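Local coordinates for peptidase S9 prolyl oligopeptidase catalytic domain-containing protein (Pyrococcus horikoshii, PDB 4HXF) that probably cleaves peptides as a serine protease of the prolyl oligopeptidase family, an acylaminoacyl peptidase that assembles into a self-compartmentalizing hexamer, at residues A[357-362]-A[441-446]; A[370-373]-A[377-380]; A[474-479]-A[536-541]. All blocks are in the same frame, centred on the assembly; numbering follows the deposited sequence. Where two conformers were deposited one is given.

In the fold
Going from the N terminus, the chain passes through the four-stranded antiparallel sheets of the propeller before reaching the mixed sheet of the α/β-hydrolase domain, to which all three contacts belong. Contact 1 closes a long loop, from the 357-362 hairpin at one edge of that sheet to helix 436-451. Contact 2 falls within this loop as a short closure of its own, where the link from strand 361-368 to strand 378-384 folds back on itself. Contact 3 opens only after contact 1 has closed and joins helix 467-478 to strand 538-543. The centres lie about 21 to 23 Å apart, and no two contacts touch.

Contact 1: residues A[357-362]-A[441-446]; sequences KSIDLE and ILNGIE
S358 and N443 are brought together by their first torsions: chi1 of -175° sets S358 OG trans to the backbone N, on the helix side, while chi1 of -76° swings the N443 amide away from its own carbonyl carbon and toward the strand. The result is a nearly linear hydrogen bond in which N443 ND2 donates to S358 OG at 2.9 Å, with an N-H...O angle of 174°. The hydroxyl oxygen lies practically in the amide plane, so the N-H meets it squarely. D440, just before N443 in the helix, holds the same hydroxyl through OD1, and S358 is thus gripped by two side chains of helix 436-451. Nearer its own backbone, N443 CB touches the strand, 3.7 Å from K357 O. This helix packs beside the tight two-residue hairpin that links strands 352-358 and 361-368, the first two strands of the α/β-hydrolase sheet. S358 N donates to L361 O at 2.8 Å and L361 N to S358 O at 3.0 Å, which closes a type II' turn with I359 at positive phi. The side chain of I359 leans on E436 and Q439 of the helix, its CG1 4.5 Å from N443 ND2, a loose approach. D360, at the turn's tip, is pinned by salt bridges to R416 and R428.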
loop_
_atom_site.group_PDB
_atom_site.type_symbol
_atom_site.label_atom_id
_atom_site.label_comp_id
_atom_site.label_asym_id
_atom_site.label_seq_id
_atom_site.Cartn_x
_atom_site.Cartn_y
_atom_site.Cartn_z
ATOM N N LYS A 357 52.249 -35.657 21.764
ATOM C CA LYS A 357 52.573 -36.723 20.838
ATOM C C LYS A 357 51.308 -37.518 20.509
ATOM O O LYS A 357 50.486 -37.803 21.345
ATOM C CB LYS A 357 53.668 -37.606 21.415
ATOM C CG LYS A 357 55.008 -36.879 21.601
ATOM C CD LYS A 357 55.921 -37.670 22.496
ATOM C CE LYS A 357 57.194 -36.880 22.783
ATOM N NZ LYS A 357 56.884 -35.432 22.579
ATOM N N SER A 358 51.225 -37.923 19.263
ATOM C CA SER A 358 50.151 -38.786 18.824
ATOM C C SER A 358 50.646 -39.754 17.776
ATOM O O SER A 358 50.848 -39.379 16.630
ATOM C CB SER A 358 49.021 -37.953 18.301
ATOM O OG SER A 358 47.929 -38.837 17.993
ATOM N N ILE A 359 50.756 -41.007 18.187
ATOM C CA ILE A 359 51.146 -42.117 17.291
ATOM C C ILE A 359 52.623 -41.761 16.909
ATOM O O ILE A 359 53.496 -41.672 17.801
ATOM C CB ILE A 359 50.158 -42.386 16.114
ATOM C CG1 ILE A 359 48.705 -42.535 16.634
ATOM C CG2 ILE A 359 50.584 -43.692 15.350
ATOM C CD1 ILE A 359 47.697 -42.698 15.487
ATOM N N ASP A 360 52.820 -41.433 15.644
ATOM C CA ASP A 360 54.070 -41.084 15.013
ATOM C C ASP A 360 54.366 -39.582 14.915
ATOM O O ASP A 360 55.374 -39.231 14.431
ATOM C CB ASP A 360 54.133 -41.742 13.579
ATOM C CG ASP A 360 52.959 -41.364 12.643
ATOM O OD1 ASP A 360 51.878 -41.007 13.128
ATOM O OD2 ASP A 360 53.130 -41.488 11.409
ATOM N N LEU A 361 53.500 -38.685 15.420
ATOM C CA LEU A 361 53.686 -37.261 15.173
ATOM C C LEU A 361 53.693 -36.506 16.494
ATOM O O LEU A 361 53.246 -37.001 17.480
ATOM C CB LEU A 361 52.512 -36.747 14.352
ATOM C CG LEU A 361 52.374 -37.223 12.884
ATOM C CD1 LEU A 361 51.145 -36.685 12.194
ATOM C CD2 LEU A 361 53.697 -36.836 12.175
ATOM N N GLU A 362 54.194 -35.295 16.432
ATOM C CA GLU A 362 54.030 -34.275 17.498
ATOM C C GLU A 362 53.145 -33.176 16.955
ATOM O O GLU A 362 53.333 -32.719 15.830
ATOM C CB GLU A 362 55.386 -33.771 18.019
ATOM C CG GLU A 362 55.240 -32.815 19.224
ATOM C CD GLU A 362 56.574 -32.387 19.839
ATOM O OE1 GLU A 362 56.890 -31.174 19.751
ATOM O OE2 GLU A 362 57.325 -33.294 20.244
ATOM N N ILE A 441 42.968 -36.302 18.315
ATOM C CA ILE A 441 42.063 -35.522 19.179
ATOM C C ILE A 441 42.043 -36.152 20.605
ATOM O O ILE A 441 42.336 -35.467 21.581
ATOM C CB ILE A 441 40.668 -35.403 18.562
ATOM C CG1 ILE A 441 40.767 -34.504 17.312
ATOM C CG2 ILE A 441 39.708 -34.807 19.619
ATOM C CD1 ILE A 441 39.478 -34.659 16.445
ATOM N N LEU A 442 41.883 -37.482 20.663
ATOM C CA LEU A 442 41.967 -38.174 21.960
ATOM C C LEU A 442 43.282 -37.990 22.695
ATOM O O LEU A 442 43.332 -37.728 23.909
ATOM C CB LEU A 442 41.650 -39.642 21.839
ATOM C CG LEU A 442 40.271 -40.000 21.290
ATOM C CD1 LEU A 442 40.182 -41.490 21.216
ATOM C CD2 LEU A 442 39.141 -39.451 22.218
ATOM N N ASN A 443 44.379 -38.042 21.933
ATOM C CA ASN A 443 45.696 -37.881 22.548
ATOM C C ASN A 443 45.932 -36.432 23.033
ATOM O O ASN A 443 46.584 -36.228 24.053
ATOM C CB ASN A 443 46.795 -38.327 21.541
ATOM C CG ASN A 443 46.866 -39.865 21.447
ATOM O OD1 ASN A 443 46.626 -40.549 22.449
ATOM N ND2 ASN A 443 47.193 -40.418 20.285
ATOM N N GLY A 444 45.374 -35.463 22.301
ATOM C CA GLY A 444 45.433 -34.088 22.720
ATOM C C GLY A 444 44.689 -33.828 23.987
ATOM O O GLY A 444 45.151 -33.147 24.894
ATOM N N ILE A 445 43.525 -34.417 24.051
ATOM C CA ILE A 445 42.697 -34.299 25.265
ATOM C C ILE A 445 43.419 -34.921 26.430
ATOM O O ILE A 445 43.452 -34.368 27.510
ATOM C CB ILE A 445 41.329 -35.011 25.077
ATOM C CG1 ILE A 445 40.521 -34.362 24.041
ATOM C CG2 ILE A 445 40.554 -35.096 26.440
ATOM C CD1 ILE A 445 39.313 -35.188 23.618
ATOM N N GLU A 446 44.066 -36.073 26.270
ATOM C CA GLU A 446 44.764 -36.779 27.312
ATOM C C GLU A 446 45.915 -35.949 27.832
ATOM O O GLU A 446 46.061 -35.810 29.068
ATOM C CB GLU A 446 45.243 -38.136 26.828
ATOM C CG GLU A 446 45.876 -38.977 27.885
ATOM C CD GLU A 446 46.518 -40.282 27.306
ATOM O OE1 GLU A 446 46.905 -41.116 28.168
ATOM O OE2 GLU A 446 46.675 -40.434 26.043
#

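Contact 2: residues A[370-373]-A[377-380]; sequences PEIK and KAPV
Apolar packing alone joins P370 and I372 to A378. The A378 methyl is met by two side chains of the incoming loop: P370 presents the ring corner, with CG 4.0 Å from A378 CB, and I372 brings the end of its longer branch, with CD1 likewise 4.0 Å from A378 CB. The branch methyl of I372 is close too, CG2 standing 4.2 Å from the same A378 CB. With chi1 at 42°, I372 CG1 sits between its own backbone N and carbonyl carbon, the less roomy staggered position for a β-branched residue, and this turns the CG1-CD1 arm onto the alanine. The closest CA pair, I372 CA and A378 CA, is 7.5 Å apart, and the two sides meet through side chains. In the α/β-hydrolase sheet the two strands joined by this loop are not neighbours: strand 409-413 runs between strands 361-368 and 378-384, and the connection passes over its start. Y409 accordingly touches P370, I372 and A378 alike, completing the apolar cluster, and Q454 also borders I372. Polar ties run to other parts of the chain. The A378 backbone is bonded to Q454 and D456, while P379 with Y409 and V380 with G461 link to the sheet neighbours 409-413 and 460-465. K377 points its CB away from the loop, and its NZ bonds to P453 O.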
loop_
_atom_site.group_PDB
_atom_site.type_symbol
_atom_site.label_atom_id
_atom_site.label_comp_id
_atom_site.label_asym_id
_atom_site.label_seq_id
_atom_site.Cartn_x
_atom_site.Cartn_y
_atom_site.Cartn_z
ATOM N N PRO A 370 39.075 -21.416 32.395
ATOM C CA PRO A 370 38.131 -20.444 32.929
ATOM C C PRO A 370 38.550 -19.985 34.315
ATOM O O PRO A 370 39.490 -20.523 34.908
ATOM C CB PRO A 370 36.839 -21.270 32.997
ATOM C CG PRO A 370 37.324 -22.603 33.395
ATOM C CD PRO A 370 38.552 -22.791 32.540
ATOM N N GLU A 371 37.898 -18.939 34.771
ATOM C CA GLU A 371 38.095 -18.372 36.142
ATOM C C GLU A 371 37.488 -19.439 37.012
ATOM O O GLU A 371 36.324 -19.935 36.825
ATOM C CB GLU A 371 37.448 -16.959 36.260
ATOM N N ILE A 372 38.395 -20.117 37.663
ATOM C CA ILE A 372 38.057 -20.962 38.720
ATOM C C ILE A 372 39.176 -20.674 39.798
ATOM O O ILE A 372 40.320 -20.164 39.485
ATOM C CB ILE A 372 37.930 -22.478 38.371
ATOM C CG1 ILE A 372 39.081 -22.941 37.414
ATOM C CG2 ILE A 372 36.539 -22.672 37.743
ATOM C CD1 ILE A 372 39.255 -24.413 36.970
ATOM N N LYS A 373 38.839 -21.034 41.027
ATOM C CA LYS A 373 39.808 -20.921 42.188
ATOM C C LYS A 373 40.556 -22.233 42.400
ATOM O O LYS A 373 40.139 -23.240 41.851
ATOM C CB LYS A 373 39.092 -20.484 43.491
ATOM N N LYS A 377 36.799 -27.871 40.373
ATOM C CA LYS A 377 37.026 -28.433 38.983
ATOM C C LYS A 377 36.049 -27.848 37.967
ATOM O O LYS A 377 35.034 -27.345 38.348
ATOM C CB LYS A 377 36.784 -29.888 38.918
ATOM C CG LYS A 377 37.876 -30.718 39.544
ATOM C CD LYS A 377 37.537 -32.195 39.421
ATOM C CE LYS A 377 38.825 -32.966 39.330
ATOM N NZ LYS A 377 39.302 -32.626 37.971
ATOM N N ALA A 378 36.348 -27.929 36.674
ATOM C CA ALA A 378 35.491 -27.288 35.714
ATOM C C ALA A 378 35.258 -28.247 34.565
ATOM O O ALA A 378 36.164 -28.986 34.176
ATOM C CB ALA A 378 36.076 -25.946 35.157
ATOM N N PRO A 379 34.048 -28.162 33.963
ATOM C CA PRO A 379 33.764 -28.963 32.778
ATOM C C PRO A 379 34.608 -28.503 31.567
ATOM O O PRO A 379 35.168 -27.379 31.566
ATOM C CB PRO A 379 32.257 -28.791 32.553
ATOM C CG PRO A 379 32.013 -27.386 33.094
ATOM C CD PRO A 379 32.975 -27.197 34.235
ATOM N N VAL A 380 34.604 -29.335 30.527
ATOM C CA VAL A 380 35.495 -29.168 29.367
ATOM C C VAL A 380 34.667 -29.282 28.106
ATOM O O VAL A 380 33.998 -30.248 27.952
ATOM C CB VAL A 380 36.630 -30.246 29.384
ATOM C CG1 VAL A 380 37.606 -30.050 28.216
ATOM C CG2 VAL A 380 37.373 -30.238 30.780
#

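Contact 3: residues A[474-479]-A[536-541]; sequences WALTQS and APLLLI
L476, near the end of helix 467-478, faces A536 just ahead of strand 538-543, their CA atoms 6.8 Å apart. One branch of L476 does the work: CD2 sits 3.9 Å from A536 O, 4.2 Å from A536 CB and 4.0 Å from L538 CB. L538 adds its own CD1 to that methyl, the two leucines passing at a slant. The chi1 of L476, -92°, lies some 30° off a staggered value, a twist that accompanies the placing of CD2 at the strand's entry. Beside this apolar patch a water links the backbones, donating to L476 O at 2.8 Å and accepting from A536 N at 3.1 Å. On the helix's other flank the last turn is tied up internally. T477 OG1 donates to W474 O at 2.8 Å and receives Q478 NE2, whose N-H...O angle is only 137°, while Q478 CG lies 3.5 Å above the centre of the W474 ring. In the α/β-hydrolase fold, helix 467-478 follows the nucleophile elbow that probably carries the catalytic serine, S466; the contact is made at the helix's far end, away from the inhibitor pocket. Strand 538-543 lies between strands 484-488 and 568-573, and F557 and L561 of helix 552-563 also pack on L538. On L539 sits F133 of a neighbouring subunit. The chemistry implies a contact that is apolar at the side chains, with the water bridging the two backbone polar groups, L476 O and A536 N, that do not reach each other directly.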
loop_
_atom_site.group_PDB
_atom_site.type_symbol
_atom_site.label_atom_id
_atom_site.label_comp_id
_atom_site.label_asym_id
_atom_site.label_seq_id
_atom_site.Cartn_x
_atom_site.Cartn_y
_atom_site.Cartn_z
ATOM N N TRP A 474 31.074 -39.039 15.270
ATOM C CA TRP A 474 31.963 -40.188 15.318
ATOM C C TRP A 474 32.418 -40.466 16.695
ATOM O O TRP A 474 32.331 -41.582 17.217
ATOM C CB TRP A 474 33.132 -39.897 14.412
ATOM C CG TRP A 474 34.071 -41.082 14.225
ATOM C CD1 TRP A 474 35.366 -41.105 14.619
ATOM C CD2 TRP A 474 33.863 -42.319 13.441
ATOM N NE1 TRP A 474 35.967 -42.273 14.280
ATOM C CE2 TRP A 474 35.095 -43.069 13.546
ATOM C CE3 TRP A 474 32.788 -42.901 12.776
ATOM C CZ2 TRP A 474 35.284 -44.235 12.887
ATOM C CZ3 TRP A 474 32.952 -44.124 12.173
ATOM C CH2 TRP A 474 34.153 -44.810 12.214
ATOM N N ALA A 475 32.835 -39.427 17.403
ATOM C CA ALA A 475 33.329 -39.533 18.762
ATOM C C ALA A 475 32.278 -40.158 19.703
ATOM O O ALA A 475 32.585 -41.037 20.551
ATOM C CB ALA A 475 33.677 -38.145 19.295
ATOM N N LEU A 476 31.020 -39.773 19.487
ATOM C CA LEU A 476 29.976 -40.299 20.397
ATOM C C LEU A 476 29.664 -41.742 20.065
ATOM O O LEU A 476 29.175 -42.508 20.903
ATOM C CB LEU A 476 28.693 -39.478 20.301
ATOM C CG LEU A 476 28.592 -38.327 21.296
ATOM C CD1 LEU A 476 29.796 -37.479 21.560
ATOM C CD2 LEU A 476 27.223 -37.584 21.126
ATOM N N THR A 477 29.999 -42.163 18.853
ATOM C CA THR A 477 29.829 -43.559 18.477
ATOM C C THR A 477 31.036 -44.438 18.774
ATOM O O THR A 477 30.943 -45.659 18.845
ATOM C CB THR A 477 29.518 -43.800 16.981
ATOM O OG1 THR A 477 30.644 -43.489 16.171
ATOM C CG2 THR A 477 28.239 -43.104 16.471
ATOM N N GLN A 478 32.236 -43.825 19.021
ATOM C CA GLN A 478 33.445 -44.622 19.140
ATOM C C GLN A 478 34.104 -44.514 20.514
ATOM O O GLN A 478 35.045 -45.261 20.781
ATOM C CB GLN A 478 34.452 -44.139 18.117
ATOM C CG GLN A 478 34.008 -44.268 16.650
ATOM C CD GLN A 478 33.675 -45.685 16.272
ATOM O OE1 GLN A 478 34.379 -46.642 16.661
ATOM N NE2 GLN A 478 32.604 -45.838 15.431
ATOM N N SER A 479 33.649 -43.628 21.377
ATOM C CA SER A 479 34.290 -43.433 22.650
ATOM C C SER A 479 33.212 -43.262 23.692
ATOM O O SER A 479 32.095 -42.807 23.377
ATOM C CB SER A 479 35.073 -42.154 22.587
ATOM O OG SER A 479 35.703 -41.700 23.790
ATOM N N ALA A 536 25.662 -40.605 24.975
ATOM C CA ALA A 536 25.617 -39.234 25.462
ATOM C C ALA A 536 24.558 -38.441 24.760
ATOM O O ALA A 536 24.386 -38.604 23.553
ATOM C CB ALA A 536 26.991 -38.546 25.191
ATOM N N PRO A 537 23.872 -37.554 25.465
ATOM C CA PRO A 537 22.916 -36.673 24.762
ATOM C C PRO A 537 23.559 -35.830 23.668
ATOM O O PRO A 537 24.699 -35.314 23.849
ATOM C CB PRO A 537 22.348 -35.763 25.852
ATOM C CG PRO A 537 23.249 -36.004 27.012
ATOM C CD PRO A 537 23.922 -37.298 26.901
ATOM N N LEU A 538 22.847 -35.720 22.576
ATOM C CA LEU A 538 23.358 -35.060 21.374
ATOM C C LEU A 538 22.326 -34.048 20.844
ATOM O O LEU A 538 21.161 -34.310 20.736
ATOM C CB LEU A 538 23.626 -36.112 20.302
ATOM C CG LEU A 538 24.004 -35.562 18.921
ATOM C CD1 LEU A 538 25.382 -34.819 18.902
ATOM C CD2 LEU A 538 24.016 -36.782 17.942
ATOM N N LEU A 539 22.802 -32.867 20.534
ATOM C CA LEU A 539 22.055 -31.827 19.802
ATOM C C LEU A 539 22.634 -31.759 18.449
ATOM O O LEU A 539 23.872 -31.526 18.260
ATOM C CB LEU A 539 22.178 -30.447 20.475
ATOM C CG LEU A 539 21.510 -29.318 19.710
ATOM C CD1 LEU A 539 19.980 -29.467 19.495
ATOM C CD2 LEU A 539 21.899 -28.014 20.462
ATOM N N LEU A 540 21.775 -31.968 17.470
ATOM C CA LEU A 540 22.097 -31.787 16.046
ATOM C C LEU A 540 21.555 -30.449 15.585
ATOM O O LEU A 540 20.402 -30.051 15.897
ATOM C CB LEU A 540 21.502 -32.938 15.183
ATOM C CG LEU A 540 22.233 -34.254 15.356
ATOM C CD1 LEU A 540 21.258 -35.446 15.018
ATOM C CD2 LEU A 540 23.552 -34.259 14.494
ATOM N N ILE A 541 22.426 -29.645 14.913
ATOM C CA ILE A 541 22.013 -28.372 14.351
ATOM C C ILE A 541 22.243 -28.473 12.880
ATOM O O ILE A 541 23.345 -28.893 12.437
ATOM C CB ILE A 541 22.865 -27.217 14.945
ATOM C CG1 ILE A 541 22.578 -27.045 16.419
ATOM C CG2 ILE A 541 22.519 -25.904 14.193
ATOM C CD1 ILE A 541 23.400 -26.056 17.242
HETATM O O HOH W 1 28.135 -41.514 23.312
#